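Local coordinates for protein terminal uridylyltransferase 1 (Trypanosoma brucei, PDB 5HZD) that adds uridines to the 3' end of guide RNAs, ribosomal RNA and some mRNAs from UTP, serving the editing of mitochondrial RNA, at residues 7-12 with 481-486; 35-40 with 487-492; 430-435 with 462-467. All blocks are in the same frame, centred on the assembly; numbering follows the deposited sequence.

Contact 1 (7-12 with 481-486); sequences SCDACP and VTKSLR. With ZN (zinc ion), chain B.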
loop_
_atom_site.group_PDB
_atom_site.type_symbol
_atom_site.label_atom_id
_atom_site.label_comp_id
_atom_site.label_asym_id
_atom_site.label_seq_id
_atom_site.Cartn_x
_atom_site.Cartn_y
_atom_site.Cartn_z
ATOM N N SER A 7 -20.647 17.738 19.821
ATOM C CA SER A 7 -19.895 18.981 19.786
ATOM C C SER A 7 -19.407 19.242 18.366
ATOM O O SER A 7 -19.093 18.322 17.602
ATOM C CB SER A 7 -18.712 18.958 20.763
ATOM O OG SER A 7 -17.709 18.035 20.364
ATOM N N CYS A 8 -19.361 20.533 18.036
ATOM C CA CYS A 8 -18.841 21.007 16.750
ATOM C C CYS A 8 -17.323 20.850 16.670
ATOM O O CYS A 8 -16.623 20.995 17.681
ATOM C CB CYS A 8 -19.237 22.470 16.574
ATOM S SG CYS A 8 -18.820 23.034 14.906
ATOM N N ASP A 9 -16.809 20.521 15.474
ATOM C CA ASP A 9 -15.364 20.400 15.247
ATOM C C ASP A 9 -14.757 21.667 14.623
ATOM O O ASP A 9 -13.569 21.682 14.305
ATOM C CB ASP A 9 -15.043 19.190 14.356
ATOM C CG ASP A 9 -15.585 19.342 12.944
ATOM O OD1 ASP A 9 -16.549 20.131 12.762
ATOM O OD2 ASP A 9 -15.044 18.665 12.036
ATOM N N ALA A 10 -15.562 22.710 14.460
ATOM C CA ALA A 10 -15.130 23.919 13.737
ATOM C C ALA A 10 -15.193 25.169 14.594
ATOM O O ALA A 10 -14.744 26.240 14.192
ATOM C CB ALA A 10 -15.967 24.119 12.477
ATOM N N CYS A 11 -15.796 25.056 15.769
ATOM C CA CYS A 11 -15.692 26.125 16.746
ATOM C C CYS A 11 -15.632 25.478 18.117
ATOM O O CYS A 11 -16.068 24.341 18.280
ATOM C CB CYS A 11 -16.829 27.121 16.608
ATOM S SG CYS A 11 -18.429 26.491 16.988
ATOM N N PRO A 12 -15.050 26.177 19.098
ATOM C CA PRO A 12 -14.743 25.463 20.340
ATOM C C PRO A 12 -15.887 25.458 21.347
ATOM O O PRO A 12 -15.736 24.839 22.392
ATOM C CB PRO A 12 -13.561 26.258 20.899
ATOM C CG PRO A 12 -13.821 27.656 20.432
ATOM C CD PRO A 12 -14.454 27.523 19.062
ATOM N N VAL A 481 -17.907 16.858 12.622
ATOM C CA VAL A 481 -19.106 17.093 11.815
ATOM C C VAL A 481 -18.855 17.879 10.520
ATOM O O VAL A 481 -19.335 17.459 9.454
ATOM C CB VAL A 481 -20.260 17.710 12.632
ATOM C CG1 VAL A 481 -19.933 19.113 13.142
ATOM C CG2 VAL A 481 -21.565 17.697 11.801
ATOM N N THR A 482 -18.132 18.992 10.583
ATOM C CA THR A 482 -17.892 19.741 9.344
ATOM C C THR A 482 -17.029 18.932 8.392
ATOM O O THR A 482 -17.302 18.894 7.182
ATOM C CB THR A 482 -17.320 21.179 9.584
ATOM O OG1 THR A 482 -16.049 21.094 10.245
ATOM C CG2 THR A 482 -18.275 21.956 10.414
ATOM N N LYS A 483 -16.019 18.232 8.903
ATOM C CA LYS A 483 -15.222 17.408 8.010
ATOM C C LYS A 483 -16.115 16.329 7.379
ATOM O O LYS A 483 -15.943 15.977 6.206
ATOM C CB LYS A 483 -14.031 16.773 8.753
ATOM C CG LYS A 483 -12.896 17.737 9.052
ATOM C CD LYS A 483 -11.598 16.993 9.370
ATOM C CE LYS A 483 -10.493 17.979 9.710
ATOM N NZ LYS A 483 -9.219 17.277 10.036
ATOM N N SER A 484 -17.071 15.804 8.144
ATOM C CA SER A 484 -17.898 14.690 7.640
ATOM C C SER A 484 -18.773 15.186 6.495
ATOM O O SER A 484 -19.047 14.444 5.549
ATOM C CB SER A 484 -18.778 14.059 8.744
ATOM O OG SER A 484 -19.883 14.883 9.082
ATOM N N LEU A 485 -19.177 16.449 6.560
ATOM C CA LEU A 485 -20.055 16.978 5.521
ATOM C C LEU A 485 -19.232 17.286 4.265
ATOM O O LEU A 485 -19.769 17.237 3.151
ATOM C CB LEU A 485 -20.821 18.197 6.026
ATOM C CG LEU A 485 -21.822 17.797 7.138
ATOM C CD1 LEU A 485 -22.678 18.987 7.555
ATOM C CD2 LEU A 485 -22.701 16.601 6.700
ATOM N N ARG A 486 -17.945 17.595 4.438
ATOM C CA ARG A 486 -17.030 17.651 3.289
ATOM C C ARG A 486 -16.945 16.294 2.594
ATOM O O ARG A 486 -16.944 16.217 1.362
ATOM C CB ARG A 486 -15.635 18.177 3.693
ATOM C CG ARG A 486 -15.679 19.648 4.116
ATOM C CD ARG A 486 -14.344 20.140 4.700
ATOM N NE ARG A 486 -13.272 20.042 3.711
ATOM C CZ ARG A 486 -13.011 20.995 2.821
ATOM N NH1 ARG A 486 -13.744 22.101 2.809
ATOM N NH2 ARG A 486 -12.024 20.844 1.942
HETATM ZN ZN ZN B . -19.298 25.272 15.153
HETATM O O HOH W 1 -18.116 16.856 15.401
#
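The metal-binding loop of an atypical C2H2 zinc finger meets the start of helix 481-497 here, and Asp9 and Thr482 carry the contact. One carboxylate oxygen does most of the work. Asp9 OD1 accepts from Thr482 N at 2.9 Å, with an N-H...O angle of 161°. It also accepts from Thr482 OG1 at 2.7 Å. The two donors come from opposite faces of the carboxylate plane, both on the syn side and both about 30° out of it. Thr482 can offer both at once because its OG1 sits between its own N and carbonyl carbon (chi1 62°), close to the amide. The other oxygen, Asp9 OD2, takes a weak bond from Lys483 N at 3.3 Å. The carboxylate thus lies over N-H groups of the first helical turn, and the helix end would probably favour its negative charge.

Asp9 and Ala10 lie between Cys8 and Cys11, the CxxC half of the zinc site. Cys8 SG binds the zinc ion at 2.3 Å, and Cys11 SG binds it at 2.4 Å. His25 and His30 complete the tetrad. The finger is required for proper folding of the catalytic domain. Ala10 N donates to Cys8 SG at 3.3 Å, which ties the loop back on its own ligand.

Ala10 CB packs on the CG2 methyl of Thr482. Val481 CG1 packs against Asp9 and, less closely, against Cys8, while its side chain also touches Leu22 and Leu23 of the finger helix. Asp9 N is buried here and has no polar partner in the model. A water joins the segments beside Val481, donating to Ser7 O and accepting from Val481 N, 2.8 Å from each.

Contact 2 (35-40 with 487-492); sequences PDHARL and VRTELY. With SO4 (sulfate ion), chain E.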
loop_
_atom_site.group_PDB
_atom_site.type_symbol
_atom_site.label_atom_id
_atom_site.label_comp_id
_atom_site.label_asym_id
_atom_site.label_seq_id
_atom_site.Cartn_x
_atom_site.Cartn_y
_atom_site.Cartn_z
ATOM N N PRO A 35 -18.961 24.321 1.419
ATOM C CA PRO A 35 -19.725 25.237 0.567
ATOM C C PRO A 35 -20.628 24.581 -0.476
ATOM O O PRO A 35 -21.566 25.232 -0.939
ATOM C CB PRO A 35 -18.633 26.045 -0.132
ATOM C CG PRO A 35 -17.466 25.112 -0.179
ATOM C CD PRO A 35 -17.519 24.366 1.125
ATOM N N ASP A 36 -20.354 23.333 -0.849
ATOM C CA ASP A 36 -21.155 22.687 -1.892
ATOM C C ASP A 36 -22.088 21.635 -1.329
ATOM O O ASP A 36 -22.826 21.002 -2.085
ATOM C CB ASP A 36 -20.242 22.047 -2.950
ATOM C CG ASP A 36 -19.379 23.075 -3.673
ATOM O OD1 ASP A 36 -19.900 24.171 -3.951
ATOM O OD2 ASP A 36 -18.191 22.789 -3.954
ATOM N N HIS A 37 -22.063 21.426 -0.017
ATOM C CA HIS A 37 -22.846 20.336 0.567
ATOM C C HIS A 37 -24.343 20.436 0.291
ATOM O O HIS A 37 -24.939 19.522 -0.282
ATOM C CB HIS A 37 -22.613 20.189 2.081
ATOM C CG HIS A 37 -23.380 19.058 2.691
ATOM N ND1 HIS A 37 -24.484 19.253 3.502
ATOM C CD2 HIS A 37 -23.231 17.721 2.566
ATOM C CE1 HIS A 37 -24.960 18.074 3.865
ATOM N NE2 HIS A 37 -24.226 17.131 3.307
ATOM N N ALA A 38 -24.965 21.525 0.729
ATOM C CA ALA A 38 -26.413 21.650 0.617
ATOM C C ALA A 38 -26.874 21.597 -0.838
ATOM O O ALA A 38 -27.890 20.978 -1.150
ATOM C CB ALA A 38 -26.878 22.928 1.274
ATOM N N ARG A 39 -26.100 22.223 -1.717
ATOM C CA ARG A 39 -26.395 22.305 -3.146
ATOM C C ARG A 39 -26.324 20.965 -3.871
ATOM O O ARG A 39 -27.225 20.603 -4.634
ATOM C CB ARG A 39 -25.445 23.293 -3.822
ATOM C CG ARG A 39 -25.739 23.478 -5.306
ATOM C CD ARG A 39 -24.861 24.565 -5.917
ATOM N NE ARG A 39 -23.447 24.221 -5.809
ATOM C CZ ARG A 39 -22.799 23.446 -6.674
ATOM N NH1 ARG A 39 -23.433 22.943 -7.721
ATOM N NH2 ARG A 39 -21.519 23.172 -6.488
ATOM N N LEU A 40 -25.246 20.224 -3.651
ATOM C CA LEU A 40 -25.134 18.928 -4.313
ATOM C C LEU A 40 -26.098 17.920 -3.704
ATOM O O LEU A 40 -26.592 17.032 -4.404
ATOM C CB LEU A 40 -23.697 18.404 -4.255
ATOM C CG LEU A 40 -22.683 19.202 -5.073
ATOM C CD1 LEU A 40 -21.324 18.508 -5.059
ATOM C CD2 LEU A 40 -23.190 19.423 -6.520
ATOM N N VAL A 487 -16.890 15.216 3.366
ATOM C CA VAL A 487 -16.877 13.876 2.800
ATOM C C VAL A 487 -18.194 13.578 2.082
ATOM O O VAL A 487 -18.200 13.124 0.940
ATOM C CB VAL A 487 -16.620 12.808 3.880
ATOM C CG1 VAL A 487 -16.727 11.407 3.263
ATOM C CG2 VAL A 487 -15.213 13.009 4.465
ATOM N N ARG A 488 -19.316 13.829 2.755
ATOM C CA ARG A 488 -20.614 13.613 2.124
ATOM C C ARG A 488 -20.737 14.403 0.829
ATOM O O ARG A 488 -21.330 13.914 -0.133
ATOM C CB ARG A 488 -21.766 13.981 3.060
ATOM C CG ARG A 488 -21.887 13.080 4.315
ATOM C CD ARG A 488 -22.095 11.586 4.003
ATOM N NE ARG A 488 -23.364 11.335 3.315
ATOM C CZ ARG A 488 -24.556 11.224 3.910
ATOM N NH1 ARG A 488 -24.698 11.359 5.237
ATOM N NH2 ARG A 488 -25.628 10.966 3.176
ATOM N N THR A 489 -20.225 15.634 0.808
ATOM C CA THR A 489 -20.244 16.454 -0.416
ATOM C C THR A 489 -19.612 15.709 -1.577
ATOM O O THR A 489 -20.194 15.646 -2.681
ATOM C CB THR A 489 -19.465 17.781 -0.262
ATOM O OG1 THR A 489 -20.089 18.588 0.742
ATOM C CG2 THR A 489 -19.471 18.585 -1.553
ATOM N N GLU A 490 -18.429 15.148 -1.325
ATOM C CA GLU A 490 -17.710 14.435 -2.382
ATOM C C GLU A 490 -18.419 13.154 -2.823
ATOM O O GLU A 490 -18.345 12.784 -4.013
ATOM C CB GLU A 490 -16.249 14.166 -1.994
ATOM C CG GLU A 490 -15.431 15.452 -1.707
ATOM C CD GLU A 490 -15.481 16.495 -2.829
ATOM O OE1 GLU A 490 -15.517 16.129 -4.035
ATOM O OE2 GLU A 490 -15.503 17.724 -2.510
ATOM N N LEU A 491 -19.121 12.484 -1.913
ATOM C CA LEU A 491 -19.864 11.286 -2.331
ATOM C C LEU A 491 -21.021 11.699 -3.249
ATOM O O LEU A 491 -21.277 11.027 -4.263
ATOM C CB LEU A 491 -20.358 10.540 -1.095
ATOM C CG LEU A 491 -19.237 9.845 -0.333
ATOM C CD1 LEU A 491 -19.706 9.522 1.081
ATOM C CD2 LEU A 491 -18.788 8.559 -1.042
ATOM N N TYR A 492 -21.706 12.806 -2.943
ATOM C CA TYR A 492 -22.765 13.270 -3.846
ATOM C C TYR A 492 -22.162 13.654 -5.180
ATOM O O TYR A 492 -22.757 13.376 -6.222
ATOM C CB TYR A 492 -23.512 14.508 -3.305
ATOM C CG TYR A 492 -24.309 14.298 -2.061
ATOM C CD1 TYR A 492 -25.299 13.327 -2.005
ATOM C CD2 TYR A 492 -24.107 15.112 -0.953
ATOM C CE1 TYR A 492 -26.053 13.142 -0.849
ATOM C CE2 TYR A 492 -24.845 14.938 0.211
ATOM C CZ TYR A 492 -25.818 13.962 0.250
ATOM O OH TYR A 492 -26.554 13.770 1.401
HETATM S S SO4 E . -19.802 20.930 -9.046
HETATM O O1 SO4 E . -19.309 21.790 -7.970
HETATM O O2 SO4 E . -19.619 19.515 -8.694
HETATM O O3 SO4 E . -19.050 21.228 -10.267
HETATM O O4 SO4 E . -21.224 21.212 -9.254
HETATM O O HOH W 2 -25.067 14.586 3.783
#
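Tyr492 OH is held by two groups: a water 2.9 Å away and Arg41 NH1. The same water lies 2.7 Å from His37 NE2, so it bridges the two helices. No direct hydrogen bond crosses between the segments. The two rings meet obliquely, their planes at 47°. His37 NE2 lies 3.8 Å from Tyr492 CE2, close to the plane of the tyrosine ring and at its edge.

The histidine reaches this place because its CG stands anti to N (chi1 -179°), which swings the imidazole over to helix 481-497. There its edge also meets Arg488 CB. Arg488 then bends away, and its guanidinium has the bridging water over its centre.

Thr489 fills the middle of the contact. Its OG1 is 3.3 Å from His37 CB and bonds to Leu485 O one turn back in its own helix. Its CG2 methyl points elsewhere and touches both Asp36 CB and Leu40 CD1. Leu40 crosses Thr489 at about a right angle, and Leu40 CB meets Tyr492 CB at 4.0 Å.

Arg39 points to the outer side. Its NH2 makes a salt bridge to Asp36 OD1 at 3.2 Å, coming from above the carboxylate plane. The same NH2 bonds to O1 of a sulfate at 3.0 Å, an ion probably taken from the crystallisation liquor and also bound by Arg493.

This is helix-on-helix packing: the first turn of helix 37-47, which follows the zinc finger, lies against the middle of helix 481-497.

Contact 3 (430-435 with 462-467); sequences LGWHVE and ELCIED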
loop_
_atom_site.group_PDB
_atom_site.type_symbol
_atom_site.label_atom_id
_atom_site.label_comp_id
_atom_site.label_asym_id
_atom_site.label_seq_id
_atom_site.Cartn_x
_atom_site.Cartn_y
_atom_site.Cartn_z
ATOM N N LEU A 430 -20.248 -1.340 19.100
ATOM C CA LEU A 430 -18.826 -1.109 19.375
ATOM C C LEU A 430 -18.563 -0.124 20.511
ATOM O O LEU A 430 -17.407 0.120 20.861
ATOM C CB LEU A 430 -18.139 -0.586 18.106
ATOM C CG LEU A 430 -18.308 -1.446 16.846
ATOM C CD1 LEU A 430 -17.380 -0.952 15.718
ATOM C CD2 LEU A 430 -18.002 -2.906 17.123
ATOM N N GLY A 431 -19.630 0.465 21.037
ATOM C CA GLY A 431 -19.533 1.492 22.062
ATOM C C GLY A 431 -19.184 2.831 21.418
ATOM O O GLY A 431 -18.651 3.719 22.090
ATOM N N TRP A 432 -19.508 2.976 20.142
ATOM C CA TRP A 432 -19.195 4.192 19.388
ATOM C C TRP A 432 -20.435 5.089 19.227
ATOM O O TRP A 432 -20.458 6.007 18.400
ATOM C CB TRP A 432 -18.648 3.814 18.015
ATOM C CG TRP A 432 -17.299 3.174 18.048
ATOM C CD1 TRP A 432 -16.544 2.870 19.157
ATOM C CD2 TRP A 432 -16.536 2.758 16.917
ATOM N NE1 TRP A 432 -15.355 2.297 18.772
ATOM C CE2 TRP A 432 -15.329 2.203 17.406
ATOM C CE3 TRP A 432 -16.767 2.772 15.539
ATOM C CZ2 TRP A 432 -14.347 1.686 16.557
ATOM C CZ3 TRP A 432 -15.803 2.298 14.697
ATOM C CH2 TRP A 432 -14.592 1.749 15.204
ATOM N N HIS A 433 -21.467 4.834 20.031
ATOM C CA HIS A 433 -22.705 5.612 19.957
ATOM C C HIS A 433 -22.650 6.887 20.806
ATOM O O HIS A 433 -23.575 7.708 20.764
ATOM C CB HIS A 433 -23.879 4.759 20.405
ATOM C CG HIS A 433 -23.746 4.271 21.806
ATOM N ND1 HIS A 433 -22.692 3.480 22.218
ATOM C CD2 HIS A 433 -24.512 4.483 22.903
ATOM C CE1 HIS A 433 -22.818 3.223 23.508
ATOM N NE2 HIS A 433 -23.914 3.819 23.947
ATOM N N VAL A 434 -21.583 7.034 21.587
ATOM C CA VAL A 434 -21.358 8.217 22.423
ATOM C C VAL A 434 -19.909 8.664 22.241
ATOM O O VAL A 434 -19.011 7.824 22.239
ATOM C CB VAL A 434 -21.582 7.888 23.921
ATOM C CG1 VAL A 434 -21.284 9.100 24.806
ATOM C CG2 VAL A 434 -23.003 7.402 24.160
ATOM N N GLU A 435 -19.660 9.975 22.095
ATOM C CA GLU A 435 -18.289 10.458 22.066
ATOM C C GLU A 435 -17.955 11.043 23.430
ATOM O O GLU A 435 -18.831 11.545 24.131
ATOM C CB GLU A 435 -18.085 11.557 21.007
ATOM C CG GLU A 435 -18.193 11.122 19.571
ATOM C CD GLU A 435 -18.108 12.317 18.603
ATOM O OE1 GLU A 435 -17.824 13.454 19.071
ATOM O OE2 GLU A 435 -18.339 12.138 17.386
ATOM N N GLU A 462 -18.554 10.200 14.032
ATOM C CA GLU A 462 -19.496 10.698 13.048
ATOM C C GLU A 462 -19.577 9.765 11.863
ATOM O O GLU A 462 -20.673 9.311 11.478
ATOM C CB GLU A 462 -19.030 12.068 12.563
ATOM C CG GLU A 462 -20.075 12.846 11.818
ATOM C CD GLU A 462 -21.257 13.313 12.668
ATOM O OE1 GLU A 462 -21.102 13.715 13.858
ATOM O OE2 GLU A 462 -22.373 13.285 12.114
ATOM N N LEU A 463 -18.422 9.511 11.260
ATOM C CA LEU A 463 -18.325 8.514 10.203
ATOM C C LEU A 463 -17.500 7.372 10.745
ATOM O O LEU A 463 -16.336 7.579 11.139
ATOM C CB LEU A 463 -17.608 9.099 8.985
ATOM C CG LEU A 463 -18.129 10.415 8.415
ATOM C CD1 LEU A 463 -17.403 10.688 7.095
ATOM C CD2 LEU A 463 -19.632 10.329 8.191
ATOM N N CYS A 464 -18.068 6.170 10.791
ATOM C CA CYS A 464 -17.380 5.066 11.454
ATOM C C CYS A 464 -17.003 3.937 10.517
ATOM O O CYS A 464 -17.866 3.392 9.812
ATOM C CB CYS A 464 -18.269 4.492 12.561
ATOM S SG CYS A 464 -18.525 5.670 13.904
ATOM N N ILE A 465 -15.721 3.566 10.532
ATOM C CA ILE A 465 -15.224 2.425 9.766
ATOM C C ILE A 465 -14.375 1.631 10.758
ATOM O O ILE A 465 -13.407 2.168 11.329
ATOM C CB ILE A 465 -14.341 2.888 8.597
ATOM C CG1 ILE A 465 -15.160 3.747 7.634
ATOM C CG2 ILE A 465 -13.794 1.680 7.869
ATOM C CD1 ILE A 465 -14.312 4.245 6.440
ATOM N N GLU A 466 -14.762 0.389 11.008
ATOM C CA GLU A 466 -14.053 -0.441 11.980
ATOM C C GLU A 466 -12.783 -1.014 11.342
ATOM O O GLU A 466 -12.830 -1.613 10.250
ATOM C CB GLU A 466 -14.981 -1.563 12.476
ATOM C CG GLU A 466 -14.314 -2.511 13.514
ATOM C CD GLU A 466 -15.251 -3.502 14.205
ATOM O OE1 GLU A 466 -16.355 -3.835 13.704
ATOM O OE2 GLU A 466 -14.878 -3.972 15.307
ATOM N N ASP A 467 -11.630 -0.837 11.998
ATOM C CA ASP A 467 -10.405 -1.488 11.524
ATOM C C ASP A 467 -10.520 -3.004 11.740
ATOM O O ASP A 467 -10.889 -3.470 12.832
ATOM C CB ASP A 467 -9.191 -0.960 12.291
ATOM C CG ASP A 467 -7.897 -1.488 11.742
ATOM O OD1 ASP A 467 -7.566 -2.648 12.019
ATOM O OD2 ASP A 467 -7.197 -0.740 11.055
HETATM O O HOH W 3 -19.306 14.330 16.059
#
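A cysteine sulfur lies beside a tryptophan here: Cys464 SG is 5.0 Å from the centroid of the six-membered ring of Trp432, in an oblique sulfur-aromatic contact. Cys464 CB meets the ring edge, 3.8 Å from Trp432 CE3. Further along that edge, Ile465 O approaches close to the ring plane. Glu466 CA lies 3.9 Å from Trp432 CH2. The indole is fixed at its polar end too, since Trp432 NE1 bonds to Asn472 OD1. Asn472, Ile465, Glu466 and Asp467 all belong to the inferred nucleotide recognition motif.

Leu430 CD1 sits over one face of the indole, toward its rim. Leu430 CD1 also touches the Glu466 carboxylate, 3.7 Å from Glu466 CD. Glu466 reaches it with an extended chain, its CG anti to N (chi1 180°). Its OE1 is not left to the leucine: Arg421 and Ser418 both bind it. Between Leu430 and Trp432 the chain turns at Gly431, a Schellman motif with phi 80°.

At the far end two glutamates share a water. It donates to Glu435 OE2 at 2.7 Å and to Glu462 OE1 at 2.9 Å, and probably eases the repulsion between the two carboxylates. Each has further support. Glu435 is bound by Arg460 and by Tyr461 N, and Glu462 OE2 by His19 NE2 of the finger helix.

Val416 of strand 415-416 packs on Leu430, Trp432, Cys464 and Glu466. Facing away from residues 430-435, Ile465 lies on helix 336-349, whose Tyr337 binds UTP, and Leu463 lies on helix 481-497.

Contacts 1 and 2 use successive turns of helix 481-497, its start and its middle. Together they fasten the zinc finger and the helix after it to this helix. Both are partly buried. Contact 1 is polar, with a carboxylate set on backbone N-H groups. Contact 2 is mostly packing, with a water across it and an ion on its outer side. Contact 3 is more buried. It joins two loops around an indole, and its segment 462-467 approaches the UTP-binding Tyr337. Segment 462-467 connects the three: Glu462 and Leu463 touch Ser484 of contact 1, and Leu463 touches Val487 of contact 2.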